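Local coordinates for nucleoprotein (Sendai virus, PDB 6M7D), which coats the viral RNA genome, one subunit per six nucleotides, in a helical nucleocapsid that shields it from nucleases and serves as template for transcription and replication, at residues 30-35 / 95-100; 36-41 / 68-73; 102-107 / 120-125; 225-230 / 315-320. One frame throughout, in Å; residues are numbered along the deposited sequence.

Contact 1: residues 30-35 / 95-100; sequences GQRSTV and VNADVK
Arg-32 lies across the turn that leads into Val-99 and Lys-100. Its CB sits 3.4 Å from Asp-98 O and is equally close to Ala-97 O. CG takes the position between the backbone N and the carbonyl carbon (chi1 51°), and the chain bends at chi3. CD then passes CB of Lys-100 at 3.8 Å, with the two side chains crossing at about a right angle. NE comes near Ala-97 O. At the tip, the guanidinium lays one face over Val-99 O, with CZ 3.7 Å from that oxygen. Its edge meets CA of Ala-97. NH2 also comes close to Asn-96 O, but the angle is too poor for a hydrogen bond.

Beyond Arg-32 the segments enter strands 33-40 and 99-108, parallel neighbours in the mixed sheet. Both bonds of the ladder between these segments use the backbone of Lys-100. Its N donates to Ser-33 O (2.8 Å), and its O accepts from Val-35 N (2.8 Å, 173°). The side chains of Thr-34 and Lys-100 run side by side on one face of the sheet, with OG1 of Thr-34 3.7 Å from CE of Lys-100. Elsewhere CG2 of Val-35 packs on CG1 of Val-99 at 3.6 Å. Ser-69 touches Val-35, and Ser-228 touches Val-99.

Several backbone carbonyls lie near the guanidinium, and their partial negative charge probably steadies it although no carboxylate of the two segments pairs with it.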
loop_
_atom_site.group_PDB
_atom_site.type_symbol
_atom_site.label_atom_id
_atom_site.label_comp_id
_atom_site.label_asym_id
_atom_site.label_seq_id
_atom_site.Cartn_x
_atom_site.Cartn_y
_atom_site.Cartn_z
ATOM N N GLY A 30 23.490 9.137 7.855
ATOM C CA GLY A 30 23.213 8.496 9.118
ATOM C C GLY A 30 23.672 7.049 9.145
ATOM O O GLY A 30 24.454 6.595 8.318
ATOM N N GLN A 31 23.170 6.325 10.139
ATOM C CA GLN A 31 23.508 4.917 10.273
ATOM C C GLN A 31 22.684 4.076 9.309
ATOM O O GLN A 31 21.479 4.285 9.150
ATOM C CB GLN A 31 23.281 4.454 11.709
ATOM C CG GLN A 31 24.102 5.217 12.718
ATOM C CD GLN A 31 25.577 5.196 12.395
ATOM O OE1 GLN A 31 26.133 4.155 12.049
ATOM N NE2 GLN A 31 26.223 6.347 12.504
ATOM N N ARG A 32 23.342 3.123 8.660
ATOM C CA ARG A 32 22.686 2.265 7.688
ATOM C C ARG A 32 23.231 0.853 7.803
ATOM O O ARG A 32 24.437 0.653 7.961
ATOM C CB ARG A 32 22.878 2.784 6.259
ATOM C CG ARG A 32 24.302 3.072 5.898
ATOM C CD ARG A 32 24.502 3.071 4.404
ATOM N NE ARG A 32 23.478 3.840 3.714
ATOM C CZ ARG A 32 23.552 4.192 2.436
ATOM N NH1 ARG A 32 24.608 3.846 1.716
ATOM N NH2 ARG A 32 22.575 4.891 1.878
ATOM N N SER A 33 22.332 -0.120 7.736
ATOM C CA SER A 33 22.747 -1.507 7.691
ATOM C C SER A 33 23.225 -1.859 6.290
ATOM O O SER A 33 22.790 -1.282 5.293
ATOM C CB SER A 33 21.600 -2.429 8.100
ATOM O OG SER A 33 21.370 -2.385 9.496
ATOM N N THR A 34 24.141 -2.813 6.222
ATOM C CA THR A 34 24.632 -3.334 4.954
ATOM C C THR A 34 23.881 -4.631 4.669
ATOM O O THR A 34 23.904 -5.564 5.475
ATOM C CB THR A 34 26.147 -3.532 4.986
ATOM O OG1 THR A 34 26.581 -4.120 3.758
ATOM C CG2 THR A 34 26.584 -4.396 6.168
ATOM N N VAL A 35 23.182 -4.669 3.544
ATOM C CA VAL A 35 22.285 -5.766 3.215
ATOM C C VAL A 35 22.791 -6.469 1.966
ATOM O O VAL A 35 23.125 -5.822 0.969
ATOM C CB VAL A 35 20.843 -5.267 3.016
ATOM C CG1 VAL A 35 19.923 -6.429 2.934
ATOM C CG2 VAL A 35 20.433 -4.367 4.159
ATOM N N VAL A 95 17.875 3.240 -4.289
ATOM C CA VAL A 95 18.664 4.286 -3.570
ATOM C C VAL A 95 17.885 4.776 -2.344
ATOM O O VAL A 95 16.783 5.330 -2.519
ATOM C CB VAL A 95 19.031 5.454 -4.506
ATOM C CG1 VAL A 95 19.852 6.513 -3.788
ATOM C CG2 VAL A 95 19.757 4.968 -5.751
ATOM N N ASN A 96 18.460 4.574 -1.154
ATOM C CA ASN A 96 17.861 5.017 0.132
ATOM C C ASN A 96 18.983 5.170 1.166
ATOM O O ASN A 96 20.056 4.572 0.957
ATOM C CB ASN A 96 16.772 4.059 0.621
ATOM C CG ASN A 96 17.327 2.724 1.068
ATOM O OD1 ASN A 96 16.721 2.034 1.883
ATOM N ND2 ASN A 96 18.484 2.355 0.543
ATOM N N ALA A 97 18.756 5.966 2.216
ATOM C CA ALA A 97 19.783 6.159 3.269
ATOM C C ALA A 97 19.612 5.103 4.366
ATOM O O ALA A 97 20.485 5.017 5.250
ATOM C CB ALA A 97 19.688 7.557 3.828
ATOM N N ASP A 98 18.510 4.349 4.312
ATOM C CA ASP A 98 18.197 3.305 5.325
ATOM C C ASP A 98 19.231 2.172 5.300
ATOM O O ASP A 98 19.661 1.757 6.391
ATOM C CB ASP A 98 16.770 2.781 5.145
ATOM C CG ASP A 98 15.727 3.656 5.819
ATOM O OD1 ASP A 98 14.708 3.961 5.169
ATOM O OD2 ASP A 98 15.946 4.023 6.989
ATOM N N VAL A 99 19.646 1.723 4.111
ATOM C CA VAL A 99 20.608 0.580 4.030
ATOM C C VAL A 99 21.470 0.668 2.766
ATOM O O VAL A 99 21.106 1.414 1.839
ATOM C CB VAL A 99 19.878 -0.779 4.063
ATOM C CG1 VAL A 99 19.401 -1.165 5.455
ATOM C CG2 VAL A 99 18.737 -0.835 3.061
ATOM N N LYS A 100 22.594 -0.058 2.776
ATOM C CA LYS A 100 23.494 -0.186 1.642
ATOM C C LYS A 100 23.374 -1.599 1.098
ATOM O O LYS A 100 23.628 -2.568 1.819
ATOM C CB LYS A 100 24.939 0.109 2.039
ATOM C CG LYS A 100 25.855 0.340 0.859
ATOM C CD LYS A 100 27.306 0.141 1.243
ATOM C CE LYS A 100 27.589 -1.305 1.603
ATOM N NZ LYS A 100 29.044 -1.560 1.756
#

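Contact 2: residues 36-41 / 68-73; sequences SVFVLG and HSQRGG
The flat amide of Gln-70 meets the backbone of Ser-36 edge-on, and both of its polar atoms are used. NE2 donates to Ser-36 O at 3.0 Å, and that oxygen lies only 3° out of the amide plane. OE1 accepts from Ser-36 N at 3.1 Å, on a lone pair in the carbonyl plane. Both bonds are nearly straight, so this pair of bonds fixes the rotation of the amide. The ring of Phe-38 lies obliquely to the same group, with CE2 4.3 Å from Gln-70 NE2. Its further ring neighbours are Phe-74, whose ring plane is nearly parallel to it, and Tyr-104, nearly perpendicular.

Strand 33-40 is an edge strand of the mixed sheet within this chain. A run of helices, including helix 68-80, carries the chain over to its parallel neighbour, strand 99-108, in a beta-alpha-beta type crossover. Val-35 and Val-37 bond to that neighbour, whereas the N and O of Ser-36 face the other way and are taken up by Gln-70. The side chain reaches them because CG stands opposite the backbone N (chi1 -162°) and the chain then bends at chi2. The helix runs nearly along the strand, with the two short axes 7.7 Å apart.

Gly-73 brings its backbone close to the strand: its O lies 3.9 Å from CG2 of Val-37. That oxygen is hydrogen-bonded to OG of Ser-77, which also bonds Phe-38 N.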
loop_
_atom_site.group_PDB
_atom_site.type_symbol
_atom_site.label_atom_id
_atom_site.label_comp_id
_atom_site.label_asym_id
_atom_site.label_seq_id
_atom_site.Cartn_x
_atom_site.Cartn_y
_atom_site.Cartn_z
ATOM N N SER A 36 22.842 -7.796 2.025
ATOM C CA SER A 36 23.248 -8.611 0.891
ATOM C C SER A 36 22.037 -8.874 0.009
ATOM O O SER A 36 21.039 -9.438 0.468
ATOM C CB SER A 36 23.862 -9.928 1.358
ATOM O OG SER A 36 24.815 -9.714 2.378
ATOM N N VAL A 37 22.125 -8.463 -1.249
ATOM C CA VAL A 37 21.097 -8.719 -2.249
ATOM C C VAL A 37 21.692 -9.632 -3.306
ATOM O O VAL A 37 22.767 -9.350 -3.843
ATOM C CB VAL A 37 20.578 -7.415 -2.874
ATOM C CG1 VAL A 37 19.580 -7.726 -3.963
ATOM C CG2 VAL A 37 19.944 -6.565 -1.820
ATOM N N PHE A 38 20.995 -10.716 -3.609
ATOM C CA PHE A 38 21.487 -11.739 -4.517
ATOM C C PHE A 38 20.742 -11.642 -5.837
ATOM O O PHE A 38 19.518 -11.799 -5.876
ATOM C CB PHE A 38 21.329 -13.123 -3.898
ATOM C CG PHE A 38 21.944 -13.236 -2.546
ATOM C CD1 PHE A 38 23.263 -13.607 -2.405
ATOM C CD2 PHE A 38 21.212 -12.950 -1.413
ATOM C CE1 PHE A 38 23.835 -13.700 -1.162
ATOM C CE2 PHE A 38 21.782 -13.045 -0.169
ATOM C CZ PHE A 38 23.093 -13.420 -0.044
ATOM N N VAL A 39 21.479 -11.380 -6.909
ATOM C CA VAL A 39 20.929 -11.295 -8.253
ATOM C C VAL A 39 21.380 -12.523 -9.023
ATOM O O VAL A 39 22.389 -13.143 -8.675
ATOM C CB VAL A 39 21.362 -10.000 -8.957
ATOM C CG1 VAL A 39 21.023 -8.804 -8.095
ATOM C CG2 VAL A 39 22.837 -10.026 -9.257
ATOM N N LEU A 40 20.617 -12.896 -10.043
ATOM C CA LEU A 40 20.980 -14.052 -10.850
ATOM C C LEU A 40 21.856 -13.630 -12.015
ATOM O O LEU A 40 21.479 -12.767 -12.812
ATOM C CB LEU A 40 19.733 -14.758 -11.372
ATOM C CG LEU A 40 18.719 -15.247 -10.347
ATOM C CD1 LEU A 40 17.857 -16.329 -10.957
ATOM C CD2 LEU A 40 19.423 -15.752 -9.119
ATOM N N GLY A 41 23.023 -14.239 -12.113
ATOM C CA GLY A 41 23.869 -14.048 -13.261
ATOM C C GLY A 41 23.355 -14.813 -14.454
ATOM O O GLY A 41 22.447 -15.650 -14.363
ATOM N N HIS A 68 16.216 -8.574 10.379
ATOM C CA HIS A 68 15.120 -7.993 9.558
ATOM C C HIS A 68 15.701 -7.310 8.316
ATOM O O HIS A 68 15.079 -7.431 7.246
ATOM C CB HIS A 68 14.242 -7.064 10.405
ATOM C CG HIS A 68 13.145 -7.780 11.117
ATOM N ND1 HIS A 68 11.849 -7.804 10.642
ATOM C CD2 HIS A 68 13.144 -8.507 12.254
ATOM C CE1 HIS A 68 11.096 -8.508 11.460
ATOM N NE2 HIS A 68 11.867 -8.952 12.456
ATOM N N SER A 69 16.832 -6.612 8.449
ATOM C CA SER A 69 17.429 -5.996 7.273
ATOM C C SER A 69 17.820 -7.046 6.244
ATOM O O SER A 69 17.645 -6.841 5.040
ATOM C CB SER A 69 18.640 -5.162 7.677
ATOM O OG SER A 69 19.835 -5.903 7.525
ATOM N N GLN A 70 18.322 -8.195 6.697
ATOM C CA GLN A 70 18.707 -9.240 5.756
ATOM C C GLN A 70 17.484 -9.885 5.121
ATOM O O GLN A 70 17.492 -10.229 3.936
ATOM C CB GLN A 70 19.573 -10.287 6.449
ATOM C CG GLN A 70 20.358 -11.133 5.472
ATOM C CD GLN A 70 20.829 -10.338 4.266
ATOM O OE1 GLN A 70 21.674 -9.452 4.384
ATOM N NE2 GLN A 70 20.276 -10.646 3.100
ATOM N N ARG A 71 16.418 -10.066 5.900
ATOM C CA ARG A 71 15.173 -10.562 5.328
ATOM C C ARG A 71 14.605 -9.574 4.320
ATOM O O ARG A 71 14.076 -9.970 3.274
ATOM C CB ARG A 71 14.175 -10.842 6.444
ATOM C CG ARG A 71 14.689 -11.806 7.477
ATOM C CD ARG A 71 13.854 -11.756 8.729
ATOM N NE ARG A 71 12.463 -12.090 8.465
ATOM C CZ ARG A 71 11.529 -12.172 9.402
ATOM N NH1 ARG A 71 11.842 -11.946 10.665
ATOM N NH2 ARG A 71 10.285 -12.482 9.079
ATOM N N GLY A 72 14.712 -8.280 4.610
ATOM C CA GLY A 72 14.330 -7.283 3.632
ATOM C C GLY A 72 15.183 -7.336 2.385
ATOM O O GLY A 72 14.701 -7.063 1.289
ATOM N N GLY A 73 16.456 -7.696 2.532
ATOM C CA GLY A 73 17.307 -7.861 1.367
ATOM C C GLY A 73 16.977 -9.093 0.558
ATOM O O GLY A 73 17.147 -9.101 -0.659
#

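Contact 3: residues 102-107 / 120-125; sequences VIYNIE and VKTRDM
Tyr-104, Asn-105, Ile-106 and Glu-107 face Val-120, Lys-121 and Thr-122 in a beta hairpin made of strands 99-108 and 118-122. Between these segments there is one antiparallel bridge. Ile-106 and Val-120 form a non-hydrogen-bonded pair, and beside it Lys-121 N donates to Asn-105 O at 2.9 Å. That oxygen also receives a CA-H contact from Val-120 CA at 3.1 Å. The axes of these short segments run at 130° to each other, and a type II' turn from Thr-122 to Met-125 leads on to the next strand.

Apolar packing centres on Val-120, which uses both methyls. CG1, anti to the backbone N (chi1 176°), rests 3.4 Å from CD2 of Tyr-104. CG2 meets CD1 of Ile-106 at 3.5 Å. Leu-134 of helix 129-135 touches both Val-120 and Ile-106.

Charged side chains meet by their carbon parts. CG of Glu-107 lies 3.8 Å from CD of Lys-121, and the chains cross at about a right angle. Their charged ends are not in contact; Glu-107 OE1 instead hydrogen-bonds Ser-43 OG.

A hydroxyl meets the aromatic ring: Thr-122 OG1 sits over one face of Tyr-104, 3.8 Å from CD1.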
loop_
_atom_site.group_PDB
_atom_site.type_symbol
_atom_site.label_atom_id
_atom_site.label_comp_id
_atom_site.label_asym_id
_atom_site.label_seq_id
_atom_site.Cartn_x
_atom_site.Cartn_y
_atom_site.Cartn_z
ATOM N N VAL A 102 24.515 -4.661 -0.925
ATOM C CA VAL A 102 25.698 -5.318 -1.464
ATOM C C VAL A 102 25.210 -6.404 -2.406
ATOM O O VAL A 102 24.675 -7.426 -1.969
ATOM C CB VAL A 102 26.585 -5.895 -0.356
ATOM C CG1 VAL A 102 27.982 -6.139 -0.880
ATOM C CG2 VAL A 102 26.622 -4.957 0.812
ATOM N N ILE A 103 25.392 -6.187 -3.701
ATOM C CA ILE A 103 24.832 -7.080 -4.705
ATOM C C ILE A 103 25.756 -8.273 -4.890
ATOM O O ILE A 103 26.916 -8.121 -5.285
ATOM C CB ILE A 103 24.608 -6.343 -6.031
ATOM C CG1 ILE A 103 23.556 -5.254 -5.845
ATOM C CG2 ILE A 103 24.183 -7.315 -7.101
ATOM C CD1 ILE A 103 23.391 -4.375 -7.040
ATOM N N TYR A 104 25.244 -9.459 -4.595
ATOM C CA TYR A 104 25.926 -10.714 -4.856
ATOM C C TYR A 104 25.282 -11.371 -6.067
ATOM O O TYR A 104 24.108 -11.145 -6.359
ATOM C CB TYR A 104 25.841 -11.655 -3.655
ATOM C CG TYR A 104 26.674 -11.263 -2.453
ATOM C CD1 TYR A 104 27.095 -9.959 -2.261
ATOM C CD2 TYR A 104 27.039 -12.208 -1.508
ATOM C CE1 TYR A 104 27.851 -9.609 -1.167
ATOM C CE2 TYR A 104 27.796 -11.868 -0.412
ATOM C CZ TYR A 104 28.200 -10.567 -0.246
ATOM O OH TYR A 104 28.957 -10.219 0.847
ATOM N N ASN A 105 26.054 -12.183 -6.775
ATOM C CA ASN A 105 25.568 -12.861 -7.967
ATOM C C ASN A 105 25.440 -14.349 -7.694
ATOM O O ASN A 105 26.393 -14.982 -7.234
ATOM C CB ASN A 105 26.497 -12.623 -9.156
ATOM C CG ASN A 105 26.393 -11.219 -9.696
ATOM O OD1 ASN A 105 26.928 -10.277 -9.116
ATOM N ND2 ASN A 105 25.702 -11.068 -10.814
ATOM N N ILE A 106 24.264 -14.897 -7.970
ATOM C CA ILE A 106 24.057 -16.338 -7.956
ATOM C C ILE A 106 24.471 -16.862 -9.323
ATOM O O ILE A 106 23.888 -16.488 -10.343
ATOM C CB ILE A 106 22.606 -16.709 -7.648
ATOM C CG1 ILE A 106 22.087 -15.923 -6.449
ATOM C CG2 ILE A 106 22.501 -18.196 -7.400
ATOM C CD1 ILE A 106 22.810 -16.237 -5.195
ATOM N N GLU A 107 25.497 -17.718 -9.328
ATOM C CA GLU A 107 26.047 -18.303 -10.579
ATOM C C GLU A 107 25.855 -19.821 -10.553
ATOM O O GLU A 107 26.171 -20.438 -9.519
ATOM C CB GLU A 107 27.534 -17.966 -10.699
ATOM C CG GLU A 107 27.815 -16.478 -10.795
ATOM C CD GLU A 107 27.322 -15.824 -12.074
ATOM O OE1 GLU A 107 26.717 -16.532 -12.904
ATOM O OE2 GLU A 107 27.546 -14.609 -12.238
ATOM N N VAL A 120 27.780 -18.384 -5.189
ATOM C CA VAL A 120 27.625 -16.905 -5.066
ATOM C C VAL A 120 28.998 -16.283 -5.323
ATOM O O VAL A 120 29.913 -16.516 -4.513
ATOM C CB VAL A 120 27.080 -16.509 -3.681
ATOM C CG1 VAL A 120 27.015 -15.000 -3.510
ATOM C CG2 VAL A 120 25.725 -17.141 -3.404
ATOM N N LYS A 121 29.126 -15.530 -6.418
ATOM C CA LYS A 121 30.431 -14.915 -6.768
ATOM C C LYS A 121 30.257 -13.423 -7.065
ATOM O O LYS A 121 29.378 -13.082 -7.877
ATOM C CB LYS A 121 31.003 -15.611 -8.007
ATOM C CG LYS A 121 30.964 -17.132 -7.976
ATOM C CD LYS A 121 31.069 -17.757 -9.350
ATOM C CE LYS A 121 32.239 -17.229 -10.152
ATOM N NZ LYS A 121 32.276 -17.813 -11.513
ATOM N N THR A 122 31.085 -12.577 -6.445
ATOM C CA THR A 122 31.060 -11.123 -6.750
ATOM C C THR A 122 32.260 -10.859 -7.664
ATOM O O THR A 122 33.402 -10.973 -7.177
ATOM C CB THR A 122 31.094 -10.277 -5.471
ATOM O OG1 THR A 122 29.919 -10.576 -4.716
ATOM C CG2 THR A 122 31.158 -8.793 -5.749
ATOM N N ARG A 123 31.998 -10.535 -8.934
ATOM C CA ARG A 123 33.073 -10.330 -9.942
ATOM C C ARG A 123 33.941 -11.594 -9.977
ATOM O O ARG A 123 33.366 -12.697 -10.065
ATOM C CB ARG A 123 33.858 -9.035 -9.699
ATOM C CG ARG A 123 34.492 -8.457 -10.957
ATOM C CD ARG A 123 35.023 -7.046 -10.785
ATOM N NE ARG A 123 35.417 -6.465 -12.061
ATOM C CZ ARG A 123 35.879 -5.231 -12.220
ATOM N NH1 ARG A 123 36.209 -4.798 -13.425
ATOM N NH2 ARG A 123 36.010 -4.432 -11.176
ATOM N N ASP A 124 35.267 -11.437 -9.925
ATOM C CA ASP A 124 36.214 -12.587 -9.955
ATOM C C ASP A 124 36.059 -13.463 -8.703
ATOM O O ASP A 124 36.034 -14.700 -8.852
ATOM C CB ASP A 124 37.656 -12.092 -10.096
ATOM C CG ASP A 124 37.870 -11.198 -11.304
ATOM O OD1 ASP A 124 38.918 -10.524 -11.357
ATOM O OD2 ASP A 124 36.986 -11.182 -12.184
ATOM N N MET A 125 35.913 -12.838 -7.530
ATOM C CA MET A 125 35.825 -13.556 -6.226
ATOM C C MET A 125 34.556 -14.415 -6.137
ATOM O O MET A 125 33.493 -13.949 -6.580
ATOM C CB MET A 125 35.836 -12.556 -5.066
ATOM C CG MET A 125 35.882 -13.216 -3.701
ATOM S SD MET A 125 36.006 -12.018 -2.350
ATOM C CE MET A 125 35.979 -13.117 -0.936
#

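Contact 4: residues 225-230 / 315-320; sequences SQQSLV and ILKDPV
The carbonyl oxygen of Ile-315 has the amide end of Gln-227, from the first turn of helix 227-239, beside it. The first torsion swings CG of Gln-227 away from the backbone N (chi1 -161°), and a bend at chi2 turns the amide to the loop. There the side chain crosses the aliphatic part of Lys-317 at about a right angle. CG1 of Val-230 packs at the side of the same carbonyl, in van der Waals contact 3.8 Å from Ile-315 O.

The rest is apolar. CG1 of Val-230 touches CD1 of Ile-315 at 3.9 Å and CD2 of Leu-316 at 4.0 Å. One methyl thus serves two loop residues. Val-234, one turn further along the helix, continues the patch against both.

The contact joins the start of helix 227-239 to the loop between helices 290-305 and 330-343. In paramyxovirus nucleoproteins these parts belong to the N-terminal and C-terminal lobes of Ncore, so the contact probably spans the two lobes near the RNA groove. The side chain of Ile-315 is about 9 Å from that of Lys-180, an RNA-binding residue.

The join therefore rests on methyl packing of Val-230 against Ile-315 and Leu-316, with one amide against the loop backbone and no ion pair between the segments.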
loop_
_atom_site.group_PDB
_atom_site.type_symbol
_atom_site.label_atom_id
_atom_site.label_comp_id
_atom_site.label_asym_id
_atom_site.label_seq_id
_atom_site.Cartn_x
_atom_site.Cartn_y
_atom_site.Cartn_z
ATOM N N SER A 225 9.285 -3.445 9.450
ATOM C CA SER A 225 10.567 -3.083 10.039
ATOM C C SER A 225 11.459 -2.361 9.040
ATOM O O SER A 225 12.199 -1.447 9.412
ATOM C CB SER A 225 11.264 -4.326 10.580
ATOM O OG SER A 225 11.757 -5.125 9.527
ATOM N N GLN A 226 11.402 -2.749 7.773
ATOM C CA GLN A 226 12.340 -2.279 6.760
ATOM C C GLN A 226 11.669 -1.223 5.901
ATOM O O GLN A 226 10.961 -1.551 4.946
ATOM C CB GLN A 226 12.838 -3.439 5.904
ATOM C CG GLN A 226 13.712 -4.399 6.661
ATOM C CD GLN A 226 14.728 -3.686 7.514
ATOM O OE1 GLN A 226 15.596 -2.984 7.005
ATOM N NE2 GLN A 226 14.622 -3.853 8.824
ATOM N N GLN A 227 11.908 0.044 6.233
ATOM C CA GLN A 227 11.404 1.136 5.411
ATOM C C GLN A 227 12.147 1.227 4.089
ATOM O O GLN A 227 11.663 1.866 3.153
ATOM C CB GLN A 227 11.512 2.454 6.175
ATOM C CG GLN A 227 10.636 3.569 5.644
ATOM C CD GLN A 227 9.228 3.504 6.171
ATOM O OE1 GLN A 227 8.403 2.737 5.685
ATOM N NE2 GLN A 227 8.943 4.310 7.175
ATOM N N SER A 228 13.316 0.595 3.990
ATOM C CA SER A 228 14.053 0.581 2.730
ATOM C C SER A 228 13.336 -0.255 1.685
ATOM O O SER A 228 13.272 0.120 0.510
ATOM C CB SER A 228 15.457 0.038 2.961
ATOM O OG SER A 228 15.401 -1.310 3.383
ATOM N N LEU A 229 12.792 -1.396 2.099
ATOM C CA LEU A 229 12.036 -2.242 1.185
ATOM C C LEU A 229 10.759 -1.551 0.729
ATOM O O LEU A 229 10.413 -1.581 -0.458
ATOM C CB LEU A 229 11.735 -3.566 1.875
ATOM C CG LEU A 229 10.745 -4.544 1.270
ATOM C CD1 LEU A 229 11.353 -5.221 0.074
ATOM C CD2 LEU A 229 10.375 -5.550 2.327
ATOM N N VAL A 230 10.054 -0.912 1.660
ATOM C CA VAL A 230 8.851 -0.165 1.313
ATOM C C VAL A 230 9.190 0.981 0.375
ATOM O O VAL A 230 8.439 1.281 -0.556
ATOM C CB VAL A 230 8.154 0.331 2.593
ATOM C CG1 VAL A 230 6.865 1.052 2.259
ATOM C CG2 VAL A 230 7.888 -0.833 3.522
ATOM N N ILE A 315 2.677 5.451 4.283
ATOM C CA ILE A 315 3.395 4.188 4.417
ATOM C C ILE A 315 4.893 4.424 4.362
ATOM O O ILE A 315 5.675 3.605 4.852
ATOM C CB ILE A 315 2.945 3.178 3.348
ATOM C CG1 ILE A 315 3.165 3.732 1.949
ATOM C CG2 ILE A 315 1.504 2.795 3.545
ATOM C CD1 ILE A 315 3.523 2.675 0.965
ATOM N N LEU A 316 5.317 5.540 3.783
ATOM C CA LEU A 316 6.716 5.910 3.717
ATOM C C LEU A 316 7.163 6.748 4.896
ATOM O O LEU A 316 8.336 7.123 4.954
ATOM C CB LEU A 316 7.003 6.675 2.428
ATOM C CG LEU A 316 7.155 5.840 1.169
ATOM C CD1 LEU A 316 7.625 6.728 0.062
ATOM C CD2 LEU A 316 8.129 4.730 1.411
ATOM N N LYS A 317 6.259 7.062 5.822
ATOM C CA LYS A 317 6.584 7.858 7.001
ATOM C C LYS A 317 7.158 9.210 6.596
ATOM O O LYS A 317 8.112 9.705 7.192
ATOM C CB LYS A 317 7.541 7.095 7.916
ATOM C CG LYS A 317 7.425 7.401 9.380
ATOM C CD LYS A 317 8.460 6.615 10.155
ATOM C CE LYS A 317 7.976 5.214 10.481
ATOM N NZ LYS A 317 7.052 5.230 11.644
ATOM N N ASP A 318 6.569 9.802 5.563
ATOM C CA ASP A 318 7.008 11.085 5.040
ATOM C C ASP A 318 6.906 12.166 6.113
ATOM O O ASP A 318 6.051 12.090 7.000
ATOM C CB ASP A 318 6.150 11.465 3.842
ATOM C CG ASP A 318 6.818 12.449 2.923
ATOM O OD1 ASP A 318 6.628 13.666 3.109
ATOM O OD2 ASP A 318 7.529 12.003 2.002
ATOM N N PRO A 319 7.775 13.178 6.066
ATOM C CA PRO A 319 7.670 14.271 7.044
ATOM C C PRO A 319 6.294 14.913 7.110
ATOM O O PRO A 319 5.767 15.098 8.211
ATOM C CB PRO A 319 8.739 15.253 6.559
ATOM C CG PRO A 319 9.751 14.398 5.927
ATOM C CD PRO A 319 9.021 13.266 5.286
ATOM N N VAL A 320 5.689 15.247 5.966
ATOM C CA VAL A 320 4.383 15.904 5.961
ATOM C C VAL A 320 3.227 14.964 6.244
ATOM O O VAL A 320 2.077 15.415 6.274
ATOM C CB VAL A 320 4.053 16.580 4.616
ATOM C CG1 VAL A 320 5.139 17.547 4.220
ATOM C CG2 VAL A 320 3.840 15.530 3.540
#

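In the fold
Contacts 1, 2 and 3 belong to one sheet. Contacts 1 and 2 share strand 33-40, and contacts 1 and 3 share strand 99-108. Contacts 2 and 3 touch across these neighbouring strands. Contact 2 is the buried one: an amide bonds the strand's backbone there and a glycine comes close to it. Contact 1 lies at the surface, where strand pairing sits beside a long charged side chain. Contact 3 is partly buried and antiparallel, with one hydrogen bond and more apolar packing. Contact 4 stands apart from the sheet, closer to the centre of the chain and to the RNA, and couples a helix to a loop. It still touches contacts 1 and 2.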